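Long-range contacts in soluble lytic murein transglycosylase (Pseudomonas aeruginosa, PDB 5OHU), which turns over bacterial peptidoglycan as a lytic transglycosylase, in both exolytic and endolytic modes, probably by cleaving glycosidic bonds of its glycan strands: residues Trp312-Leu317 with Ala328-Leu333; Leu522-Ala527 with Ala539-Leu544; Asp129-Gln134 with Pro160-Thr165. One frame throughout, in Å; residues are numbered along the deposited sequence. Where two conformers were deposited one is given.

Contact 1. Residues Trp312-Leu317 with Ala328-Leu333; sequences WRTRLL and ALTRKL
Thr330 OG1 is held by two groups, the carbonyl O of Tyr327 one turn earlier and the amide NE2 of Gln347. This fixes the rotation of the side chain, and its methyl CG2 then meets CG2 of Thr314 at 4.3 Å. Leu329 enters three of the four side-chain contacts. Its CG lies anti to the backbone N (chi1 -173°), which sends the branch CD2 in among three residues of helix 307-319. CD2 lies 3.2 Å from Thr314 OG1, a tight approach of a methyl to a hydroxyl. That hydroxyl is also hydrogen-bonded to Thr310 O, so its polar need is met within its own helix. On one flank CD2 touches Arg313 CD at 3.9 Å. On another it faces Leu317 CD1 at 4.2 Å. Both of these side chains run across Leu329 at about a right angle. Arg313 offers aliphatic chain here, while its NH1 bonds to Asp301 O. The touching residues are all buried, and the segments meet mainly through carbon atoms, with the Thr314 hydroxyl as the exception. The two segments belong to consecutive helices, 307-319 and 323-330, which pair as a helical hairpin. Helix 293-300 covers Arg313 and Leu317, and Trp343 of helix 341-354 packs on Thr314. Elsewhere on helix 307-319, Arg315 forms a salt bridge with Glu600 at the end of helix 595-600.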
loop_
_atom_site.group_PDB
_atom_site.type_symbol
_atom_site.label_atom_id
_atom_site.label_comp_id
_atom_site.label_asym_id
_atom_site.label_seq_id
_atom_site.Cartn_x
_atom_site.Cartn_y
_atom_site.Cartn_z
ATOM N N TRP A 312 11.349 6.613 -14.459
ATOM C CA TRP A 312 10.502 6.712 -15.642
ATOM C C TRP A 312 11.257 7.303 -16.811
ATOM O O TRP A 312 10.964 6.980 -17.961
ATOM C CB TRP A 312 9.224 7.484 -15.324
ATOM C CG TRP A 312 8.250 6.479 -14.957
ATOM C CD1 TRP A 312 7.883 6.099 -13.696
ATOM C CD2 TRP A 312 7.571 5.608 -15.856
ATOM N NE1 TRP A 312 6.990 5.052 -13.760
ATOM C CE2 TRP A 312 6.789 4.728 -15.076
ATOM C CE3 TRP A 312 7.549 5.483 -17.253
ATOM C CZ2 TRP A 312 5.964 3.762 -15.642
ATOM C CZ3 TRP A 312 6.737 4.500 -17.822
ATOM C CH2 TRP A 312 5.950 3.661 -17.014
ATOM N N ARG A 313 12.258 8.124 -16.538
ATOM C CA ARG A 313 13.193 8.530 -17.579
ATOM C C ARG A 313 13.911 7.318 -18.162
ATOM O O ARG A 313 14.034 7.175 -19.386
ATOM C CB ARG A 313 14.199 9.533 -17.005
ATOM C CG ARG A 313 14.844 10.408 -18.057
ATOM C CD ARG A 313 16.114 11.117 -17.578
ATOM N NE ARG A 313 15.870 12.004 -16.454
ATOM C CZ ARG A 313 16.792 12.802 -15.922
ATOM N NH1 ARG A 313 16.470 13.577 -14.897
ATOM N NH2 ARG A 313 18.021 12.838 -16.421
ATOM N N THR A 314 14.371 6.402 -17.293
ATOM C CA THR A 314 15.054 5.201 -17.785
ATOM C C THR A 314 14.080 4.247 -18.469
ATOM O O THR A 314 14.396 3.683 -19.525
ATOM C CB THR A 314 15.785 4.463 -16.654
ATOM O OG1 THR A 314 16.500 5.396 -15.823
ATOM C CG2 THR A 314 16.798 3.467 -17.248
ATOM N N ARG A 315 12.890 4.063 -17.887
ATOM C CA ARG A 315 11.883 3.203 -18.502
ATOM C C ARG A 315 11.522 3.696 -19.897
ATOM O O ARG A 315 11.408 2.903 -20.842
ATOM C CB ARG A 315 10.636 3.140 -17.615
ATOM C CG ARG A 315 10.806 2.229 -16.404
ATOM C CD ARG A 315 9.665 2.329 -15.386
ATOM N NE ARG A 315 9.919 1.352 -14.335
ATOM C CZ ARG A 315 9.664 1.519 -13.045
ATOM N NH1 ARG A 315 9.108 2.641 -12.606
ATOM N NH2 ARG A 315 9.968 0.552 -12.191
ATOM N N LEU A 316 11.360 5.009 -20.046
ATOM C CA LEU A 316 10.979 5.567 -21.329
ATOM C C LEU A 316 12.074 5.332 -22.365
ATOM O O LEU A 316 11.786 4.967 -23.507
ATOM C CB LEU A 316 10.674 7.058 -21.168
ATOM C CG LEU A 316 10.287 7.871 -22.409
ATOM C CD1 LEU A 316 9.134 7.222 -23.161
ATOM C CD2 LEU A 316 9.898 9.281 -22.020
ATOM N N LEU A 317 13.341 5.505 -21.975
ATOM C CA LEU A 317 14.428 5.206 -22.902
ATOM C C LEU A 317 14.382 3.747 -23.334
ATOM O O LEU A 317 14.624 3.429 -24.501
ATOM C CB LEU A 317 15.779 5.545 -22.264
ATOM C CG LEU A 317 16.027 7.048 -22.079
ATOM C CD1 LEU A 317 17.167 7.304 -21.104
ATOM C CD2 LEU A 317 16.308 7.696 -23.453
ATOM N N ALA A 328 23.789 4.530 -19.942
ATOM C CA ALA A 328 24.538 5.622 -19.323
ATOM C C ALA A 328 23.790 6.161 -18.122
ATOM O O ALA A 328 24.392 6.547 -17.111
ATOM C CB ALA A 328 24.790 6.746 -20.331
ATOM N N LEU A 329 22.470 6.169 -18.196
ATOM C CA LEU A 329 21.729 6.619 -17.042
ATOM C C LEU A 329 21.848 5.626 -15.881
ATOM O O LEU A 329 21.955 6.048 -14.722
ATOM C CB LEU A 329 20.288 6.876 -17.439
ATOM C CG LEU A 329 19.397 7.526 -16.385
ATOM C CD1 LEU A 329 19.988 8.813 -15.837
ATOM C CD2 LEU A 329 18.097 7.819 -17.057
ATOM N N THR A 330 21.870 4.307 -16.149
ATOM C CA THR A 330 21.985 3.396 -15.004
ATOM C C THR A 330 23.311 3.586 -14.279
ATOM O O THR A 330 23.385 3.315 -13.078
ATOM C CB THR A 330 21.845 1.911 -15.383
ATOM O OG1 THR A 330 22.914 1.511 -16.248
ATOM C CG2 THR A 330 20.501 1.631 -16.090
ATOM N N ARG A 331 24.337 4.102 -14.964
ATOM C CA ARG A 331 25.640 4.350 -14.350
ATOM C C ARG A 331 25.644 5.544 -13.401
ATOM O O ARG A 331 26.562 5.667 -12.586
ATOM C CB ARG A 331 26.690 4.573 -15.436
ATOM C CG ARG A 331 26.845 3.410 -16.374
ATOM C CD ARG A 331 27.792 2.350 -15.826
ATOM N NE ARG A 331 29.090 2.911 -15.460
ATOM C CZ ARG A 331 30.020 3.300 -16.328
ATOM N NH1 ARG A 331 29.811 3.197 -17.633
ATOM N NH2 ARG A 331 31.164 3.794 -15.885
ATOM N N LYS A 332 24.655 6.427 -13.478
ATOM C CA LYS A 332 24.639 7.646 -12.676
ATOM C C LYS A 332 23.608 7.602 -11.551
ATOM O O LYS A 332 23.402 8.613 -10.880
ATOM C CB LYS A 332 24.352 8.861 -13.564
ATOM C CG LYS A 332 25.319 9.086 -14.730
ATOM C CD LYS A 332 24.789 10.187 -15.665
ATOM C CE LYS A 332 25.795 10.564 -16.756
ATOM N NZ LYS A 332 25.408 10.133 -18.138
ATOM N N LEU A 333 22.929 6.472 -11.344
ATOM C CA LEU A 333 21.818 6.409 -10.393
ATOM C C LEU A 333 22.290 6.668 -8.962
ATOM O O LEU A 333 23.421 6.345 -8.599
ATOM C CB LEU A 333 21.155 5.038 -10.443
ATOM C CG LEU A 333 20.566 4.639 -11.798
ATOM C CD1 LEU A 333 20.095 3.200 -11.761
ATOM C CD2 LEU A 333 19.411 5.572 -12.085
#

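Contact 2. Residues Leu522-Ala527 with Ala539-Leu544; sequences LMPGTA and ASTQQL
Leu544 and Ala527 form the buried, closely packed side of this contact. Both methyls of Leu544, CD1 and CD2, rest on the methyl of Ala527. Ala527 CB is 3.8 Å from Leu544 CD2, and CD1 lies equally near. The same CD2 also meets Leu522 CD1 at 4.1 Å, where the two leucine side chains cross at about a right angle. Leu544 CG lies anti to its carbonyl carbon (chi1 -73°), and this aims the branched end at the first turn of helix 524-534. All three residues are buried. Leu553 of helix 547-564 packs on both leucines and closes this part of the core.

The other side is not wider in distance, but it is partly exposed and smaller: one proline ring against one threonine. Thr541 lies obliquely against the ring of Pro524. Its OG1 approaches Pro524 CB at 3.5 Å, and its CG2 touches the same carbon at 3.7 Å. Pro524 opens the helix, directly after Met523 at the N-cap. Farther out, the loop is braced by its own bonds. Ala539 N donates to Gln543 OE1 (3.1 Å, N-H...O 156°), coming from above the carbonyl plane. Leu544 O takes a hydrogen bond from Asn550 ND2, which ties the end of the loop to the next helix.

The chain thus runs out along helix 524-534 and folds back over that helix's first turn. Leu522 directly follows the Gly-Leu-Met-Gln sequence that marks the SLT family. The contact is internal packing of the lysozyme-like SLT domain.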
loop_
_atom_site.group_PDB
_atom_site.type_symbol
_atom_site.label_atom_id
_atom_site.label_comp_id
_atom_site.label_asym_id
_atom_site.label_seq_id
_atom_site.Cartn_x
_atom_site.Cartn_y
_atom_site.Cartn_z
ATOM N N LEU A 522 -12.515 -13.194 -6.614
ATOM C CA LEU A 522 -13.472 -12.990 -7.683
ATOM C C LEU A 522 -14.488 -11.931 -7.287
ATOM O O LEU A 522 -15.002 -11.931 -6.163
ATOM C CB LEU A 522 -14.196 -14.295 -8.017
ATOM C CG LEU A 522 -13.315 -15.458 -8.469
ATOM C CD1 LEU A 522 -14.163 -16.725 -8.683
ATOM C CD2 LEU A 522 -12.563 -15.060 -9.735
ATOM N N MET A 523 -14.766 -11.031 -8.214
ATOM C CA MET A 523 -15.907 -10.150 -8.063
ATOM C C MET A 523 -17.192 -10.927 -8.336
ATOM O O MET A 523 -17.220 -11.797 -9.213
ATOM C CB MET A 523 -15.790 -8.958 -9.009
ATOM C CG MET A 523 -14.580 -8.092 -8.699
ATOM S SD MET A 523 -14.734 -7.378 -7.037
ATOM C CE MET A 523 -16.316 -6.547 -7.139
ATOM N N PRO A 524 -18.260 -10.634 -7.594
ATOM C CA PRO A 524 -19.462 -11.478 -7.670
ATOM C C PRO A 524 -20.150 -11.429 -9.014
ATOM O O PRO A 524 -20.716 -12.442 -9.443
ATOM C CB PRO A 524 -20.361 -10.910 -6.560
ATOM C CG PRO A 524 -19.429 -10.108 -5.673
ATOM C CD PRO A 524 -18.383 -9.569 -6.585
ATOM N N GLY A 525 -20.139 -10.283 -9.690
ATOM C CA GLY A 525 -20.665 -10.243 -11.040
ATOM C C GLY A 525 -19.798 -11.016 -12.013
ATOM O O GLY A 525 -20.307 -11.697 -12.903
ATOM N N THR A 526 -18.475 -10.915 -11.860
ATOM C CA THR A 526 -17.568 -11.741 -12.647
ATOM C C THR A 526 -17.844 -13.224 -12.426
ATOM O O THR A 526 -17.884 -14.010 -13.384
ATOM C CB THR A 526 -16.118 -11.426 -12.275
ATOM O OG1 THR A 526 -15.848 -10.036 -12.500
ATOM C CG2 THR A 526 -15.146 -12.288 -13.092
ATOM N N ALA A 527 -18.029 -13.628 -11.167
ATOM C CA ALA A 527 -18.260 -15.037 -10.881
ATOM C C ALA A 527 -19.568 -15.521 -11.493
ATOM O O ALA A 527 -19.635 -16.643 -12.004
ATOM C CB ALA A 527 -18.242 -15.287 -9.368
ATOM N N ALA A 539 -24.516 -21.352 -6.536
ATOM C CA ALA A 539 -25.771 -21.135 -5.813
ATOM C C ALA A 539 -25.950 -19.674 -5.410
ATOM O O ALA A 539 -27.042 -19.116 -5.569
ATOM C CB ALA A 539 -25.835 -22.036 -4.582
ATOM N N SER A 540 -24.899 -19.042 -4.889
ATOM C CA SER A 540 -24.966 -17.643 -4.487
ATOM C C SER A 540 -23.556 -17.074 -4.456
ATOM O O SER A 540 -22.570 -17.811 -4.456
ATOM C CB SER A 540 -25.630 -17.479 -3.116
ATOM O OG SER A 540 -24.778 -17.943 -2.081
ATOM N N THR A 541 -23.480 -15.740 -4.409
ATOM C CA THR A 541 -22.210 -15.068 -4.147
ATOM C C THR A 541 -21.543 -15.616 -2.890
ATOM O O THR A 541 -20.314 -15.731 -2.829
ATOM C CB THR A 541 -22.434 -13.557 -4.017
ATOM O OG1 THR A 541 -22.810 -13.014 -5.288
ATOM C CG2 THR A 541 -21.169 -12.846 -3.530
ATOM N N GLN A 542 -22.340 -15.987 -1.886
ATOM C CA GLN A 542 -21.771 -16.429 -0.615
ATOM C C GLN A 542 -20.910 -17.680 -0.782
ATOM O O GLN A 542 -19.880 -17.824 -0.112
ATOM C CB GLN A 542 -22.889 -16.668 0.405
ATOM C CG GLN A 542 -22.464 -17.420 1.677
ATOM C CD GLN A 542 -21.526 -16.632 2.590
ATOM O OE1 GLN A 542 -21.088 -15.522 2.266
ATOM N NE2 GLN A 542 -21.216 -17.211 3.749
ATOM N N GLN A 543 -21.301 -18.587 -1.682
ATOM C CA GLN A 543 -20.534 -19.812 -1.890
ATOM C C GLN A 543 -19.108 -19.558 -2.368
ATOM O O GLN A 543 -18.298 -20.490 -2.341
ATOM C CB GLN A 543 -21.243 -20.719 -2.895
ATOM C CG GLN A 543 -22.163 -21.741 -2.266
ATOM C CD GLN A 543 -22.723 -22.707 -3.281
ATOM O OE1 GLN A 543 -22.481 -22.570 -4.484
ATOM N NE2 GLN A 543 -23.476 -23.698 -2.806
ATOM N N LEU A 544 -18.779 -18.332 -2.785
ATOM C CA LEU A 544 -17.438 -18.008 -3.266
ATOM C C LEU A 544 -16.347 -18.140 -2.206
ATOM O O LEU A 544 -15.164 -18.074 -2.561
ATOM C CB LEU A 544 -17.415 -16.589 -3.824
ATOM C CG LEU A 544 -18.106 -16.404 -5.171
ATOM C CD1 LEU A 544 -18.101 -14.928 -5.547
ATOM C CD2 LEU A 544 -17.385 -17.239 -6.217
#

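Contact 3. Residues Asp129-Gln134 with Pro160-Thr165; sequences DCLYGQ and PAACDT. With PO4 (phosphate ion), chain F.
Cys130 and Cys163 both place SG anti to the carbonyl carbon, with chi1 at -76° and -55°. These torsions bring the sulfurs of two neighbouring helices together in a disulfide, with Cys130 SG 2.0 Å from Cys163 SG. The bond is right-handed, and its chi3 of 97° is close to the relaxed right angle. The segments of helices 126-138 and 161-172 run roughly parallel, their axes 8.2 Å apart. Ala162 sits beside the bridge. Its CB lies 4.1 Å from Cys130 CB and 3.9 Å from Leu131 CD2, so its methyl touches two residues of helix 126-138. One turn further along, the extended chain of Gln134 reaches Thr165 and crosses it at about a right angle. Gln134 CD lies 3.4 Å from Thr165 CG2, at the more open end of the contact. Tyr132 lies away from segment 160-165, and its ring stacks with that of Tyr119. Tyr132 OH donates to phosphate O1 at 2.8 Å, and the oxygen lies at the ring edge, near its plane. This phosphate probably came from the crystallisation liquor. Leu152 of helix 142-153, the helix between the two in sequence, packs on Cys130. The chemistry is covalent: the bridge links two helices that otherwise meet mainly through van der Waals packing. An oxidised pair is consistent with export to the oxidising periplasm, as the signal peptide suggests.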
loop_
_atom_site.group_PDB
_atom_site.type_symbol
_atom_site.label_atom_id
_atom_site.label_comp_id
_atom_site.label_asym_id
_atom_site.label_seq_id
_atom_site.Cartn_x
_atom_site.Cartn_y
_atom_site.Cartn_z
ATOM N N ASP A 129 -3.367 15.317 19.046
ATOM C CA ASP A 129 -2.396 16.319 18.618
ATOM C C ASP A 129 -2.946 17.726 18.803
ATOM O O ASP A 129 -2.246 18.623 19.286
ATOM C CB ASP A 129 -1.998 16.081 17.155
ATOM C CG ASP A 129 -1.408 14.698 16.921
ATOM O OD1 ASP A 129 -1.091 13.990 17.908
ATOM O OD2 ASP A 129 -1.247 14.319 15.739
ATOM N N CYS A 130 -4.217 17.931 18.473
ATOM C CA CYS A 130 -4.792 19.266 18.636
ATOM C C CYS A 130 -4.958 19.633 20.099
ATOM O O CYS A 130 -4.637 20.763 20.493
ATOM C CB CYS A 130 -6.111 19.345 17.883
ATOM S SG CYS A 130 -5.708 19.500 16.113
ATOM N N LEU A 131 -5.426 18.687 20.928
ATOM C CA LEU A 131 -5.458 18.926 22.366
ATOM C C LEU A 131 -4.060 19.223 22.893
ATOM O O LEU A 131 -3.890 20.063 23.781
ATOM C CB LEU A 131 -6.067 17.717 23.075
ATOM C CG LEU A 131 -7.557 17.526 22.764
ATOM C CD1 LEU A 131 -8.066 16.197 23.294
ATOM C CD2 LEU A 131 -8.330 18.672 23.375
ATOM N N TYR A 132 -3.036 18.557 22.344
ATOM C CA TYR A 132 -1.674 18.826 22.807
ATOM C C TYR A 132 -1.229 20.231 22.426
ATOM O O TYR A 132 -0.583 20.922 23.225
ATOM C CB TYR A 132 -0.706 17.787 22.248
ATOM C CG TYR A 132 0.702 17.932 22.764
ATOM C CD1 TYR A 132 0.984 17.816 24.133
ATOM C CD2 TYR A 132 1.757 18.187 21.881
ATOM C CE1 TYR A 132 2.291 17.948 24.609
ATOM C CE2 TYR A 132 3.067 18.312 22.333
ATOM C CZ TYR A 132 3.331 18.186 23.691
ATOM O OH TYR A 132 4.631 18.317 24.122
ATOM N N GLY A 133 -1.561 20.671 21.209
ATOM C CA GLY A 133 -1.311 22.060 20.851
ATOM C C GLY A 133 -1.974 23.038 21.805
ATOM O O GLY A 133 -1.371 24.039 22.202
ATOM N N GLN A 134 -3.220 22.757 22.194
ATOM C CA GLN A 134 -3.885 23.588 23.196
ATOM C C GLN A 134 -3.089 23.613 24.493
ATOM O O GLN A 134 -2.899 24.675 25.102
ATOM C CB GLN A 134 -5.310 23.084 23.462
ATOM C CG GLN A 134 -6.304 23.299 22.315
ATOM C CD GLN A 134 -7.694 22.717 22.599
ATOM O OE1 GLN A 134 -8.300 22.084 21.731
ATOM N NE2 GLN A 134 -8.193 22.916 23.819
ATOM N N PRO A 160 -10.670 17.467 13.141
ATOM C CA PRO A 160 -11.621 17.288 14.244
ATOM C C PRO A 160 -11.866 18.577 15.015
ATOM O O PRO A 160 -11.136 19.567 14.924
ATOM C CB PRO A 160 -10.947 16.247 15.135
ATOM C CG PRO A 160 -9.993 15.521 14.239
ATOM C CD PRO A 160 -9.527 16.543 13.235
ATOM N N ALA A 161 -12.919 18.509 15.830
ATOM C CA ALA A 161 -13.394 19.648 16.609
ATOM C C ALA A 161 -12.313 20.256 17.488
ATOM O O ALA A 161 -12.220 21.485 17.601
ATOM C CB ALA A 161 -14.573 19.206 17.471
ATOM N N ALA A 162 -11.514 19.427 18.161
ATOM C CA ALA A 162 -10.482 19.996 19.024
ATOM C C ALA A 162 -9.511 20.852 18.221
ATOM O O ALA A 162 -8.938 21.813 18.753
ATOM C CB ALA A 162 -9.727 18.893 19.773
ATOM N N CYS A 163 -9.308 20.519 16.943
ATOM C CA CYS A 163 -8.445 21.343 16.101
ATOM C C CYS A 163 -9.088 22.687 15.813
ATOM O O CYS A 163 -8.406 23.720 15.791
ATOM C CB CYS A 163 -8.106 20.602 14.817
ATOM S SG CYS A 163 -7.369 18.991 15.163
ATOM N N ASP A 164 -10.403 22.699 15.624
ATOM C CA ASP A 164 -11.110 23.971 15.502
ATOM C C ASP A 164 -10.861 24.860 16.716
ATOM O O ASP A 164 -10.649 26.072 16.583
ATOM C CB ASP A 164 -12.605 23.720 15.321
ATOM C CG ASP A 164 -13.252 24.747 14.441
ATOM O OD1 ASP A 164 -13.099 24.637 13.207
ATOM O OD2 ASP A 164 -13.894 25.674 14.981
ATOM N N THR A 165 -10.844 24.268 17.909
ATOM C CA THR A 165 -10.533 25.035 19.112
ATOM C C THR A 165 -9.100 25.562 19.074
ATOM O O THR A 165 -8.840 26.732 19.382
ATOM C CB THR A 165 -10.750 24.154 20.337
ATOM O OG1 THR A 165 -12.151 23.932 20.501
ATOM C CG2 THR A 165 -10.176 24.816 21.587
HETATM P P PO4 F . 6.057 18.869 27.904
HETATM O O1 PO4 F . 5.122 19.086 26.737
HETATM O O2 PO4 F . 5.374 19.250 29.197
HETATM O O3 PO4 F . 7.300 19.716 27.735
HETATM O O4 PO4 F . 6.442 17.409 27.932
#

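In the fold
Along the chain contact 3 comes first, then contact 1, then contact 2, each closing before the next opens. They are widely spread. Their centres lie 44 to 46 Å apart, and none touches another; the nearest atoms of contacts 1 and 2 are about 25 Å apart. No helix is shared. Contacts 3 and 1 join helices of the long, strand-free helical part of the chain, which curves round an open centre, as in the ring-shaped Slt70 relatives. Contact 2 lies in the SLT domain. Each contact is thus a local join between parts close in the chain, one of them covalent. Near contact 1, Arg315 also links the helical part to Glu600 of helix 595-600.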